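Local coordinates for protein pectate lyase (Paenibacillus sp. 0602, PDB 5GT5) that catalyses the eliminative cleavage of polygalacturonate, probably in an endo mode and on partly methylated pectins too, most likely with calcium as cofactor, at residues I117-S122 with E157-V162; L43-G48 with T95-N100; V177-G182 with A259-T264; W151-L156 with C167-A172. The protein carries 1 engineered substitution. All coordinates share one frame; numbering follows the deposited sequence.

Interaction 1 of 4, residues I117-S122 with E157-V162; sequences ISVKRS and EESSGV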
loop_
_atom_site.group_PDB
_atom_site.type_symbol
_atom_site.label_atom_id
_atom_site.label_comp_id
_atom_site.label_asym_id
_atom_site.label_seq_id
_atom_site.Cartn_x
_atom_site.Cartn_y
_atom_site.Cartn_z
ATOM N N ILE A 117 12.272 7.636 -16.589
ATOM C CA ILE A 117 11.813 6.426 -15.883
ATOM C C ILE A 117 10.361 6.606 -15.476
ATOM O O ILE A 117 9.993 7.627 -14.886
ATOM C CB ILE A 117 12.656 6.109 -14.661
ATOM C CG1 ILE A 117 14.082 5.750 -15.119
ATOM C CG2 ILE A 117 12.018 4.908 -13.851
ATOM C CD1 ILE A 117 15.022 5.478 -13.993
ATOM N N SER A 118 9.530 5.624 -15.818
ATOM C CA SER A 118 8.131 5.608 -15.418
ATOM C C SER A 118 7.925 4.385 -14.546
ATOM O O SER A 118 8.248 3.266 -14.952
ATOM C CB SER A 118 7.249 5.537 -16.659
ATOM O OG SER A 118 5.878 5.338 -16.337
ATOM N N VAL A 119 7.461 4.610 -13.323
ATOM C CA VAL A 119 7.113 3.514 -12.423
ATOM C C VAL A 119 5.613 3.388 -12.420
ATOM O O VAL A 119 4.898 4.332 -12.068
ATOM C CB VAL A 119 7.628 3.750 -11.006
ATOM C CG1 VAL A 119 7.206 2.594 -10.076
ATOM C CG2 VAL A 119 9.168 3.946 -10.994
ATOM N N LYS A 120 5.102 2.249 -12.870
ATOM C CA LYS A 120 3.646 2.049 -12.972
ATOM C C LYS A 120 3.252 0.792 -12.255
ATOM O O LYS A 120 3.948 -0.212 -12.340
ATOM C CB LYS A 120 3.194 1.871 -14.430
ATOM C CG LYS A 120 3.393 3.108 -15.282
ATOM C CD LYS A 120 2.908 2.885 -16.707
ATOM C CE LYS A 120 3.041 4.157 -17.563
ATOM N NZ LYS A 120 2.510 3.898 -18.937
ATOM N N ARG A 121 2.130 0.868 -11.559
ATOM C CA ARG A 121 1.498 -0.341 -10.990
ATOM C C ARG A 121 2.501 -1.143 -10.150
ATOM O O ARG A 121 2.525 -2.377 -10.197
ATOM C CB ARG A 121 0.887 -1.195 -12.104
ATOM C CG ARG A 121 -0.293 -0.553 -12.815
ATOM C CD ARG A 121 -0.701 -1.351 -14.059
ATOM N NE ARG A 121 0.258 -1.267 -15.163
ATOM C CZ ARG A 121 0.190 -0.399 -16.174
ATOM N NH1 ARG A 121 -0.787 0.505 -16.223
ATOM N NH2 ARG A 121 1.117 -0.429 -17.129
ATOM N N SER A 122 3.348 -0.444 -9.395
ATOM C CA SER A 122 4.390 -1.093 -8.605
ATOM C C SER A 122 4.267 -0.728 -7.135
ATOM O O SER A 122 3.629 0.270 -6.748
ATOM C CB SER A 122 5.755 -0.679 -9.137
ATOM O OG SER A 122 5.979 -1.208 -10.449
ATOM N N GLU A 157 3.155 6.309 -11.158
ATOM C CA GLU A 157 1.731 6.200 -11.498
ATOM C C GLU A 157 1.111 4.980 -10.878
ATOM O O GLU A 157 1.666 3.875 -10.986
ATOM C CB GLU A 157 1.500 6.137 -13.014
ATOM C CG GLU A 157 1.887 7.429 -13.739
ATOM C CD GLU A 157 1.665 7.370 -15.238
ATOM O OE1 GLU A 157 0.963 6.455 -15.689
ATOM O OE2 GLU A 157 2.190 8.246 -15.966
ATOM N N GLU A 158 -0.058 5.175 -10.262
ATOM C CA GLU A 158 -0.814 4.077 -9.606
ATOM C C GLU A 158 0.064 3.099 -8.847
ATOM O O GLU A 158 -0.112 1.875 -8.927
ATOM C CB GLU A 158 -1.745 3.357 -10.580
ATOM C CG GLU A 158 -1.122 2.605 -11.677
ATOM C CD GLU A 158 -1.062 3.395 -12.949
ATOM O OE1 GLU A 158 -1.836 4.368 -13.083
ATOM O OE2 GLU A 158 -0.265 3.017 -13.835
ATOM N N SER A 159 0.992 3.662 -8.079
ATOM C CA SER A 159 1.974 2.905 -7.298
ATOM C C SER A 159 1.815 3.198 -5.803
ATOM O O SER A 159 1.056 4.103 -5.393
ATOM C CB SER A 159 3.388 3.219 -7.796
ATOM O OG SER A 159 3.571 2.678 -9.117
ATOM N N SER A 160 2.494 2.414 -4.970
ATOM C CA SER A 160 2.349 2.494 -3.518
ATOM C C SER A 160 3.661 2.159 -2.858
ATOM O O SER A 160 4.137 1.025 -3.017
ATOM C CB SER A 160 1.286 1.487 -3.058
ATOM O OG SER A 160 1.087 1.528 -1.646
ATOM N N GLY A 161 4.232 3.109 -2.112
ATOM C CA GLY A 161 5.494 2.878 -1.422
ATOM C C GLY A 161 6.688 3.057 -2.331
ATOM O O GLY A 161 7.125 2.124 -2.991
ATOM N N VAL A 162 7.186 4.284 -2.402
ATOM C CA VAL A 162 8.326 4.632 -3.225
ATOM C C VAL A 162 9.229 5.517 -2.392
ATOM O O VAL A 162 8.783 6.557 -1.911
ATOM C CB VAL A 162 7.907 5.389 -4.501
ATOM C CG1 VAL A 162 9.154 5.720 -5.335
ATOM C CG2 VAL A 162 6.905 4.566 -5.344
HETATM O O HOH W 1 4.565 7.774 -16.752
#
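S122 and S159 occupy equivalent corners of two successive coils of the parallel beta-helix, the fold of polysaccharide lyase family 1, and the contact is built round them. Their hydroxyls share one torsion, each OG lying anti to the carbonyl carbon and beside its own backbone N (chi1 near -67°), which turns it back over the chain. S159 OG then gives its proton to E157 O at 2.9 Å and receives S122 N at 3.1 Å. In the preceding coil, S122 OG repeats the first of these bonds to K120 O. Both hydroxyls sit above the carbonyl plane rather than on a lone pair; E157 O also accepts R121 N almost straight along its axis. R121 and E158, the residues just before the serines, both have positive phi and make the bend. E158 starts with CG between backbone N and carbonyl carbon (chi1 66°) and folds at chi2 (-97°), which lays its chain alongside R121, CG to CG 3.5 Å. The carboxylate and guanidinium planes are nearly parallel, yet E158 OE2 lies 3.5 Å from R121 NH1 and well out of the guanidinium plane, so only charge links them. R121 NH2 finds its stronger partner in D97, while K120 CB sits 4.1 Å above the centre of the guanidinium plane. K120 and E157 extend side by side, with E157 OE1 3.6 Å from K120 CE. The chemistry implies a division of labour: buried serine hydroxyls satisfy backbone groups at the corner, whereas the lysine and arginine probably attract the two glutamates mainly through charge, without directional bonds between them.

Interaction 2 of 4, residues L43-G48 with T95-N100; sequences LKKNSG and TVDGFN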
loop_
_atom_site.group_PDB
_atom_site.type_symbol
_atom_site.label_atom_id
_atom_site.label_comp_id
_atom_site.label_asym_id
_atom_site.label_seq_id
_atom_site.Cartn_x
_atom_site.Cartn_y
_atom_site.Cartn_z
ATOM N N LEU A 43 14.831 -5.117 -15.633
ATOM C CA LEU A 43 13.600 -4.376 -15.344
ATOM C C LEU A 43 12.407 -4.802 -16.193
ATOM O O LEU A 43 11.351 -4.178 -16.140
ATOM C CB LEU A 43 13.836 -2.864 -15.436
ATOM C CG LEU A 43 14.743 -2.322 -14.344
ATOM C CD1 LEU A 43 14.880 -0.808 -14.595
ATOM C CD2 LEU A 43 14.219 -2.610 -12.916
ATOM N N LYS A 44 12.563 -5.873 -16.965
ATOM C CA LYS A 44 11.448 -6.446 -17.749
ATOM C C LYS A 44 10.335 -6.862 -16.800
ATOM O O LYS A 44 10.618 -7.426 -15.737
ATOM C CB LYS A 44 11.922 -7.666 -18.557
ATOM C CG LYS A 44 10.884 -8.171 -19.562
ATOM C CD LYS A 44 11.472 -9.305 -20.408
ATOM C CE LYS A 44 10.449 -9.837 -21.406
ATOM N NZ LYS A 44 10.088 -8.825 -22.404
ATOM N N LYS A 45 9.094 -6.551 -17.158
ATOM C CA LYS A 45 7.956 -6.929 -16.310
ATOM C C LYS A 45 8.024 -8.414 -15.955
ATOM O O LYS A 45 8.309 -9.270 -16.802
ATOM C CB LYS A 45 6.639 -6.593 -17.030
ATOM C CG LYS A 45 5.388 -6.886 -16.227
ATOM C CD LYS A 45 4.156 -6.492 -17.058
ATOM C CE LYS A 45 2.865 -6.957 -16.380
ATOM N NZ LYS A 45 1.675 -6.774 -17.272
ATOM N N ASN A 46 7.803 -8.695 -14.664
ATOM C CA ASN A 46 7.829 -10.050 -14.123
ATOM C C ASN A 46 9.166 -10.736 -14.138
ATOM O O ASN A 46 9.243 -11.970 -14.053
ATOM C CB ASN A 46 6.696 -10.911 -14.703
ATOM C CG ASN A 46 5.343 -10.455 -14.240
ATOM O OD1 ASN A 46 5.194 -10.084 -13.082
ATOM N ND2 ASN A 46 4.355 -10.494 -15.120
ATOM N N SER A 47 10.236 -9.949 -14.194
ATOM C CA SER A 47 11.566 -10.535 -14.139
ATOM C C SER A 47 11.835 -11.154 -12.769
ATOM O O SER A 47 12.725 -12.030 -12.642
ATOM C CB SER A 47 12.622 -9.469 -14.415
ATOM O OG SER A 47 12.755 -8.603 -13.295
ATOM N N GLY A 48 11.146 -10.649 -11.745
ATOM C CA GLY A 48 11.359 -11.105 -10.370
ATOM C C GLY A 48 12.604 -10.562 -9.690
ATOM O O GLY A 48 12.931 -10.923 -8.542
ATOM N N THR A 95 9.966 1.856 -18.598
ATOM C CA THR A 95 8.790 1.656 -17.757
ATOM C C THR A 95 8.953 0.447 -16.847
ATOM O O THR A 95 8.977 -0.699 -17.333
ATOM C CB THR A 95 7.508 1.496 -18.593
ATOM O OG1 THR A 95 7.314 2.682 -19.369
ATOM C CG2 THR A 95 6.297 1.337 -17.686
ATOM N N VAL A 96 9.020 0.716 -15.544
ATOM C CA VAL A 96 9.079 -0.295 -14.504
ATOM C C VAL A 96 7.651 -0.590 -14.118
ATOM O O VAL A 96 6.990 0.265 -13.493
ATOM C CB VAL A 96 9.846 0.277 -13.291
ATOM C CG1 VAL A 96 9.873 -0.679 -12.125
ATOM C CG2 VAL A 96 11.295 0.640 -13.698
ATOM N N ASP A 97 7.166 -1.780 -14.490
ATOM C CA ASP A 97 5.737 -2.092 -14.445
ATOM C C ASP A 97 5.491 -3.358 -13.631
ATOM O O ASP A 97 6.104 -4.401 -13.874
ATOM C CB ASP A 97 5.226 -2.311 -15.883
ATOM C CG ASP A 97 3.706 -2.407 -15.988
ATOM O OD1 ASP A 97 2.994 -2.423 -14.966
ATOM O OD2 ASP A 97 3.219 -2.472 -17.137
ATOM N N GLY A 98 4.652 -3.257 -12.615
ATOM C CA GLY A 98 4.213 -4.457 -11.928
ATOM C C GLY A 98 5.201 -5.044 -10.941
ATOM O O GLY A 98 5.085 -6.221 -10.591
ATOM N N PHE A 99 6.180 -4.273 -10.474
ATOM C CA PHE A 99 7.145 -4.755 -9.499
ATOM C C PHE A 99 6.621 -4.657 -8.076
ATOM O O PHE A 99 5.865 -3.733 -7.759
ATOM C CB PHE A 99 8.483 -4.011 -9.651
ATOM C CG PHE A 99 9.322 -4.563 -10.768
ATOM C CD1 PHE A 99 9.074 -4.170 -12.082
ATOM C CD2 PHE A 99 10.295 -5.534 -10.530
ATOM C CE1 PHE A 99 9.811 -4.742 -13.157
ATOM C CE2 PHE A 99 11.028 -6.104 -11.591
ATOM C CZ PHE A 99 10.800 -5.675 -12.910
ATOM N N ASN A 100 6.948 -5.642 -7.244
ATOM C CA ASN A 100 6.683 -5.563 -5.817
ATOM C C ASN A 100 7.931 -5.858 -5.020
ATOM O O ASN A 100 8.362 -7.012 -4.896
ATOM C CB ASN A 100 5.597 -6.511 -5.352
ATOM C CG ASN A 100 5.328 -6.362 -3.852
ATOM O OD1 ASN A 100 5.388 -5.273 -3.302
ATOM N ND2 ASN A 100 5.163 -7.486 -3.176
HETATM O O HOH W 2 8.740 -3.284 -16.396
HETATM O O HOH W 3 1.348 -3.883 -18.242
HETATM O O HOH W 4 7.367 -6.934 -12.427
HETATM O O HOH W 5 3.593 -8.238 -11.799
#
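This is a water-mediated contact with one buried aromatic ring, made where the loop after helix 36-43 lies against a coil near the N-terminal end of the parallel beta-helix. No direct hydrogen bond joins L43-G48 to T95-N100. The ring is that of F99, which, with CG anti to the carbonyl carbon (chi1 -81°), reaches up under the type II turn K44-S47. F99 CZ lies 3.3 Å from K44 O, the same carbonyl that accepts S47 N to close the turn. L43 O and S47 OG approach the ring edge near its plane, S47 OG being held by A42 O and V49 N. Over one face, water 4 sits 3.2 Å above the ring centre, bound to N46 N and D97 O. An alanine here would take away the surface on which that water and the turn rest, and is likely to open a gap beneath K44 and S47. Water 2 ties three backbone atoms together, giving protons to L43 O and T95 O and accepting D97 N at 2.9 Å. K45 runs fully extended beside D97, its CG 3.5 Å from D97 O, but K45 NZ stays 4.6 Å from D97 OD2 and water 3 fills the link; the main partner of that carboxylate is R121. L43 CD1 touches V96 CG2 at 4.0 Å, on the inner side of the contact. From there L43 continues onto L102 and I104 of strand 102-106, while V96 pairs through its backbone with S118 and K120 of neighbouring strand 115-120.

Interaction 3 of 4, residues V177-G182 with A259-T264; sequences VDSKKG and ANLSIT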
loop_
_atom_site.group_PDB
_atom_site.type_symbol
_atom_site.label_atom_id
_atom_site.label_comp_id
_atom_site.label_asym_id
_atom_site.label_seq_id
_atom_site.Cartn_x
_atom_site.Cartn_y
_atom_site.Cartn_z
ATOM N N VAL A 177 10.556 14.858 -10.410
ATOM C CA VAL A 177 9.884 13.644 -9.941
ATOM C C VAL A 177 8.419 14.011 -9.771
ATOM O O VAL A 177 8.079 14.894 -8.969
ATOM C CB VAL A 177 10.428 13.079 -8.603
ATOM C CG1 VAL A 177 9.671 11.802 -8.235
ATOM C CG2 VAL A 177 11.946 12.797 -8.693
ATOM N N ASP A 178 7.551 13.369 -10.553
ATOM C CA ASP A 178 6.111 13.608 -10.557
ATOM C C ASP A 178 5.416 12.390 -10.025
ATOM O O ASP A 178 5.887 11.244 -10.200
ATOM C CB ASP A 178 5.627 13.880 -11.959
ATOM C CG ASP A 178 6.156 15.192 -12.528
ATOM O OD1 ASP A 178 6.612 16.065 -11.766
ATOM O OD2 ASP A 178 6.102 15.356 -13.777
ATOM N N SER A 179 4.288 12.611 -9.372
ATOM C CA SER A 179 3.548 11.515 -8.762
ATOM C C SER A 179 2.100 11.659 -9.170
ATOM O O SER A 179 1.501 12.720 -8.929
ATOM C CB SER A 179 3.737 11.552 -7.254
ATOM O OG SER A 179 3.186 10.382 -6.673
ATOM N N LYS A 180 1.519 10.624 -9.769
ATOM C CA LYS A 180 0.258 10.729 -10.471
ATOM C C LYS A 180 -0.646 9.514 -10.227
ATOM O O LYS A 180 -0.206 8.449 -9.729
ATOM C CB LYS A 180 0.529 10.816 -11.991
ATOM C CG LYS A 180 1.388 11.977 -12.469
ATOM C CD LYS A 180 1.502 11.878 -13.991
ATOM C CE LYS A 180 2.342 13.002 -14.572
ATOM N NZ LYS A 180 2.404 12.871 -16.067
ATOM N N LYS A 181 -1.899 9.668 -10.633
ATOM C CA LYS A 181 -2.850 8.566 -10.660
ATOM C C LYS A 181 -2.920 7.851 -9.311
ATOM O O LYS A 181 -2.824 6.621 -9.223
ATOM C CB LYS A 181 -2.536 7.633 -11.818
ATOM C CG LYS A 181 -2.660 8.359 -13.165
ATOM C CD LYS A 181 -2.397 7.429 -14.332
ATOM C CE LYS A 181 -3.574 6.495 -14.593
ATOM N NZ LYS A 181 -3.293 5.530 -15.709
ATOM N N GLY A 182 -3.093 8.651 -8.259
ATOM C CA GLY A 182 -3.369 8.110 -6.945
ATOM C C GLY A 182 -2.181 7.484 -6.243
ATOM O O GLY A 182 -2.364 6.806 -5.239
ATOM N N ALA A 259 -7.062 12.622 -4.138
ATOM C CA ALA A 259 -7.204 12.630 -2.680
ATOM C C ALA A 259 -6.302 11.596 -2.040
ATOM O O ALA A 259 -5.948 11.720 -0.852
ATOM C CB ALA A 259 -8.653 12.356 -2.291
ATOM N N ASN A 260 -5.873 10.610 -2.826
ATOM C CA ASN A 260 -5.030 9.541 -2.299
ATOM C C ASN A 260 -3.537 9.801 -2.355
ATOM O O ASN A 260 -2.740 9.003 -1.823
ATOM C CB ASN A 260 -5.337 8.235 -3.025
ATOM C CG ASN A 260 -6.794 7.856 -2.915
ATOM O OD1 ASN A 260 -7.478 7.726 -3.921
ATOM N ND2 ASN A 260 -7.291 7.746 -1.689
ATOM N N LEU A 261 -3.152 10.879 -3.033
ATOM C CA LEU A 261 -1.734 11.201 -3.138
ATOM C C LEU A 261 -1.144 11.517 -1.789
ATOM O O LEU A 261 -1.732 12.304 -1.032
ATOM C CB LEU A 261 -1.517 12.374 -4.088
ATOM C CG LEU A 261 -1.982 12.179 -5.528
ATOM C CD1 LEU A 261 -2.242 13.535 -6.193
ATOM C CD2 LEU A 261 -0.983 11.340 -6.349
ATOM N N SER A 262 -0.003 10.916 -1.480
ATOM C CA SER A 262 0.740 11.304 -0.292
ATOM C C SER A 262 2.227 11.302 -0.604
ATOM O O SER A 262 2.758 10.413 -1.324
ATOM C CB SER A 262 0.408 10.436 0.929
ATOM O OG SER A 262 0.805 9.068 0.755
ATOM N N ILE A 263 2.890 12.344 -0.105
ATOM C CA ILE A 263 4.318 12.506 -0.328
ATOM C C ILE A 263 5.000 13.252 0.822
ATOM O O ILE A 263 4.453 14.214 1.367
ATOM C CB ILE A 263 4.575 13.204 -1.689
ATOM C CG1 ILE A 263 6.058 13.186 -2.017
ATOM C CG2 ILE A 263 4.060 14.653 -1.739
ATOM C CD1 ILE A 263 6.345 13.504 -3.500
ATOM N N THR A 264 6.182 12.767 1.196
ATOM C CA THR A 264 7.063 13.430 2.147
ATOM C C THR A 264 8.321 13.833 1.429
ATOM O O THR A 264 8.943 13.002 0.740
ATOM C CB THR A 264 7.463 12.476 3.289
ATOM O OG1 THR A 264 6.277 11.951 3.894
ATOM C CG2 THR A 264 8.321 13.179 4.333
HETATM O O HOH W 6 2.251 10.786 -4.170
#
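L261 carries the contact through a single methyl group: its CD2 rests 3.8 Å from S179 O and 3.9 Å from G182 N. With CG anti to the carbonyl carbon (chi1 -60°) and chi2 near trans, the leucine projects this methyl into the bend formed by S179-G182, so that an apolar tip meets backbone polar atoms without bonding to them. Beside it, N260 CB lies 4.0 Å from G182 O. G182 has positive phi, which favours glycine, and its CA is the nearest to that of N260, 5.1 Å away. The one polar link is indirect. S179 has OG anti to its backbone N (chi1 -171°), and it gives a proton to water 6 at 2.7 Å; the water in turn donates to S262 O at 2.9 Å. In the parallel beta-helix of the pectate lyases this joins the turn that leaves strand 177-180 to the start of strand 262-271, which belongs to another coil, and strand 184-194, following that turn, pairs directly with 262-271. S262 OG accepts G185 N at this junction, while S179 is fixed by backbone bonds to L248 and G250. K180 O, bonded to T183 OG1, helps set the turn. The carboxamide of N260 is turned to the second subunit, where OD1 accepts N357 ND2 of that neighbouring chain. On the face of the strand turned from L261, D178, a probable calcium ligand, is positioned by L248 N bonding to its OD1. The side chain of K180 lies about 5 Å from that of D152, another probable calcium ligand.

Interaction 4 of 4, residues W151-L156 with C167-A172; sequences WDYITL and CVFNKA. Engineered in segment 167-172: V168 (natural residue Gly).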
loop_
_atom_site.group_PDB
_atom_site.type_symbol
_atom_site.label_atom_id
_atom_site.label_comp_id
_atom_site.label_asym_id
_atom_site.label_seq_id
_atom_site.Cartn_x
_atom_site.Cartn_y
_atom_site.Cartn_z
ATOM N N TRP A 151 9.234 14.968 -21.304
ATOM C CA TRP A 151 10.319 14.232 -20.661
ATOM C C TRP A 151 10.459 14.597 -19.194
ATOM O O TRP A 151 10.686 15.780 -18.877
ATOM C CB TRP A 151 11.660 14.556 -21.327
ATOM C CG TRP A 151 11.827 14.287 -22.803
ATOM C CD1 TRP A 151 11.103 13.433 -23.613
ATOM C CD2 TRP A 151 12.829 14.881 -23.631
ATOM N NE1 TRP A 151 11.617 13.464 -24.902
ATOM C CE2 TRP A 151 12.661 14.352 -24.934
ATOM C CE3 TRP A 151 13.845 15.817 -23.403
ATOM C CZ2 TRP A 151 13.500 14.708 -25.997
ATOM C CZ3 TRP A 151 14.665 16.181 -24.457
ATOM C CH2 TRP A 151 14.471 15.647 -25.744
ATOM N N ASP A 152 10.326 13.618 -18.298
ATOM C CA ASP A 152 10.457 13.809 -16.854
ATOM C C ASP A 152 11.445 12.783 -16.361
ATOM O O ASP A 152 11.480 11.671 -16.899
ATOM C CB ASP A 152 9.104 13.556 -16.168
ATOM C CG ASP A 152 7.950 14.188 -16.919
ATOM O OD1 ASP A 152 7.714 15.378 -16.728
ATOM O OD2 ASP A 152 7.271 13.479 -17.695
ATOM N N TYR A 153 12.266 13.071 -15.354
ATOM C CA TYR A 153 13.204 12.044 -14.922
ATOM C C TYR A 153 12.503 10.827 -14.314
ATOM O O TYR A 153 12.821 9.702 -14.647
ATOM C CB TYR A 153 14.228 12.595 -13.937
ATOM C CG TYR A 153 15.297 13.422 -14.564
ATOM C CD1 TYR A 153 16.195 12.839 -15.473
ATOM C CD2 TYR A 153 15.473 14.746 -14.214
ATOM C CE1 TYR A 153 17.203 13.602 -16.037
ATOM C CE2 TYR A 153 16.488 15.513 -14.775
ATOM C CZ TYR A 153 17.345 14.916 -15.666
ATOM O OH TYR A 153 18.337 15.695 -16.236
ATOM N N ILE A 154 11.583 11.059 -13.388
ATOM C CA ILE A 154 10.851 9.943 -12.759
ATOM C C ILE A 154 9.392 10.337 -12.661
ATOM O O ILE A 154 9.069 11.443 -12.182
ATOM C CB ILE A 154 11.374 9.616 -11.352
ATOM C CG1 ILE A 154 12.848 9.217 -11.418
ATOM C CG2 ILE A 154 10.547 8.490 -10.718
ATOM C CD1 ILE A 154 13.483 8.971 -10.031
ATOM N N THR A 155 8.508 9.450 -13.118
ATOM C CA THR A 155 7.051 9.599 -12.965
ATOM C C THR A 155 6.577 8.376 -12.245
ATOM O O THR A 155 6.936 7.235 -12.608
ATOM C CB THR A 155 6.340 9.725 -14.303
ATOM O OG1 THR A 155 6.879 10.863 -15.005
ATOM C CG2 THR A 155 4.875 9.991 -14.123
ATOM N N LEU A 156 5.776 8.588 -11.214
ATOM C CA LEU A 156 5.184 7.489 -10.468
ATOM C C LEU A 156 3.688 7.469 -10.768
ATOM O O LEU A 156 3.004 8.482 -10.627
ATOM C CB LEU A 156 5.410 7.686 -8.978
ATOM C CG LEU A 156 6.843 8.061 -8.573
ATOM C CD1 LEU A 156 6.878 8.329 -7.079
ATOM C CD2 LEU A 156 7.808 6.947 -8.939
ATOM N N CYS A 167 19.590 10.962 -4.277
ATOM C CA CYS A 167 19.698 11.141 -5.716
ATOM C C CYS A 167 19.945 12.596 -6.055
ATOM O O CYS A 167 19.728 13.485 -5.224
ATOM C CB CYS A 167 18.428 10.651 -6.433
ATOM S SG CYS A 167 18.220 8.844 -6.367
ATOM N N VAL A 168 20.433 12.822 -7.268
ATOM C CA VAL A 168 20.674 14.162 -7.802
ATOM C C VAL A 168 19.993 14.302 -9.150
ATOM O O VAL A 168 20.089 13.393 -9.984
ATOM C CB VAL A 168 22.162 14.404 -7.950
ATOM C CG1 VAL A 168 22.454 15.758 -8.643
ATOM C CG2 VAL A 168 22.707 14.430 -6.619
ATOM N N PHE A 169 19.301 15.429 -9.345
ATOM C CA PHE A 169 18.568 15.699 -10.578
ATOM C C PHE A 169 19.032 17.027 -11.133
ATOM O O PHE A 169 19.148 18.001 -10.391
ATOM C CB PHE A 169 17.065 15.740 -10.299
ATOM C CG PHE A 169 16.518 14.468 -9.721
ATOM C CD1 PHE A 169 16.609 14.207 -8.355
ATOM C CD2 PHE A 169 15.947 13.518 -10.554
ATOM C CE1 PHE A 169 16.089 13.046 -7.820
ATOM C CE2 PHE A 169 15.431 12.337 -10.029
ATOM C CZ PHE A 169 15.502 12.096 -8.665
ATOM N N ASN A 170 19.291 17.041 -12.440
ATOM C CA ASN A 170 19.711 18.241 -13.158
ATOM C C ASN A 170 18.528 18.789 -13.957
ATOM O O ASN A 170 17.387 18.494 -13.619
ATOM C CB ASN A 170 20.908 17.894 -14.049
ATOM C CG ASN A 170 22.145 17.539 -13.250
ATOM O OD1 ASN A 170 22.937 18.431 -12.889
ATOM N ND2 ASN A 170 22.337 16.245 -12.973
ATOM N N LYS A 171 18.757 19.517 -15.040
ATOM C CA LYS A 171 17.643 20.091 -15.791
ATOM C C LYS A 171 16.825 19.005 -16.473
ATOM O O LYS A 171 17.363 18.012 -16.984
ATOM C CB LYS A 171 18.177 21.040 -16.874
ATOM C CG LYS A 171 18.734 22.356 -16.365
ATOM C CD LYS A 171 17.712 23.437 -16.437
ATOM C CE LYS A 171 17.432 23.879 -17.904
ATOM N NZ LYS A 171 16.248 24.784 -17.762
ATOM N N ALA A 172 15.514 19.199 -16.499
ATOM C CA ALA A 172 14.634 18.363 -17.296
ATOM C C ALA A 172 13.700 19.243 -18.102
ATOM O O ALA A 172 13.300 20.321 -17.660
ATOM C CB ALA A 172 13.806 17.409 -16.399
#
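F169 has Y153 and I154 ranged along its ring edge, and this trio forms the apolar centre between W151-L156 and C167-A172 within the parallel beta-helix. I154 CD1 lies in the plane of the phenylalanine ring, 3.9 Å from F169 CE2, the two side chains crossing at about a right angle. Y153 CB meets the same ring in plane at 3.9 Å from F169 CD2, and the tyrosine then slides past F169 in the opposite direction. Its first torsion sets CG anti to the carbonyl carbon (chi1 -76°), which carries the phenol along the loop residues N170-A172. A172 CB packs at 3.7 Å from Y153 CE2. F169 in turn stacks on F132 of strand 131-133. Further out the contact becomes polar. N170 O comes to the ring edge in plane, 3.3 Å from Y153 CE2, and beyond it the phenol donates a weak hydrogen bond to K171 O. A phenylalanine in place of Y153 lacks the hydroxyl, which would probably cost K171 O this partner and leave the loop less firmly fixed. The side chains of N170 and K171 have partners of their own: N170 ND2 bonds F132 O, and K171 NZ bonds S240 O and makes a cation-pi contact with W136. D152, a probable calcium ligand, turns away from the contact, and its OD1 accepts a hydrogen bond from G175 N.

Overall arrangement
Interactions 2, 1, 4 and 3 follow one another across the sheet that includes strands 92-97, 115-120, 154-157 and 177-180. Interaction 2 joins interaction 1 through S118 O to V96 N (2.7 Å), their centres 10 Å apart. V119 N to T155 O (2.8 Å) connects interaction 1 with interaction 4, and K180 N to L156 O (2.7 Å) carries on to interaction 3. The probable calcium site lies at the far end: D152 belongs to interaction 4, D178 to interaction 3, and the side chain of E157, in interaction 1, is about 7 Å from that of D152. Interaction 2 stands about 20 Å, centre to centre, from interactions 3 and 4.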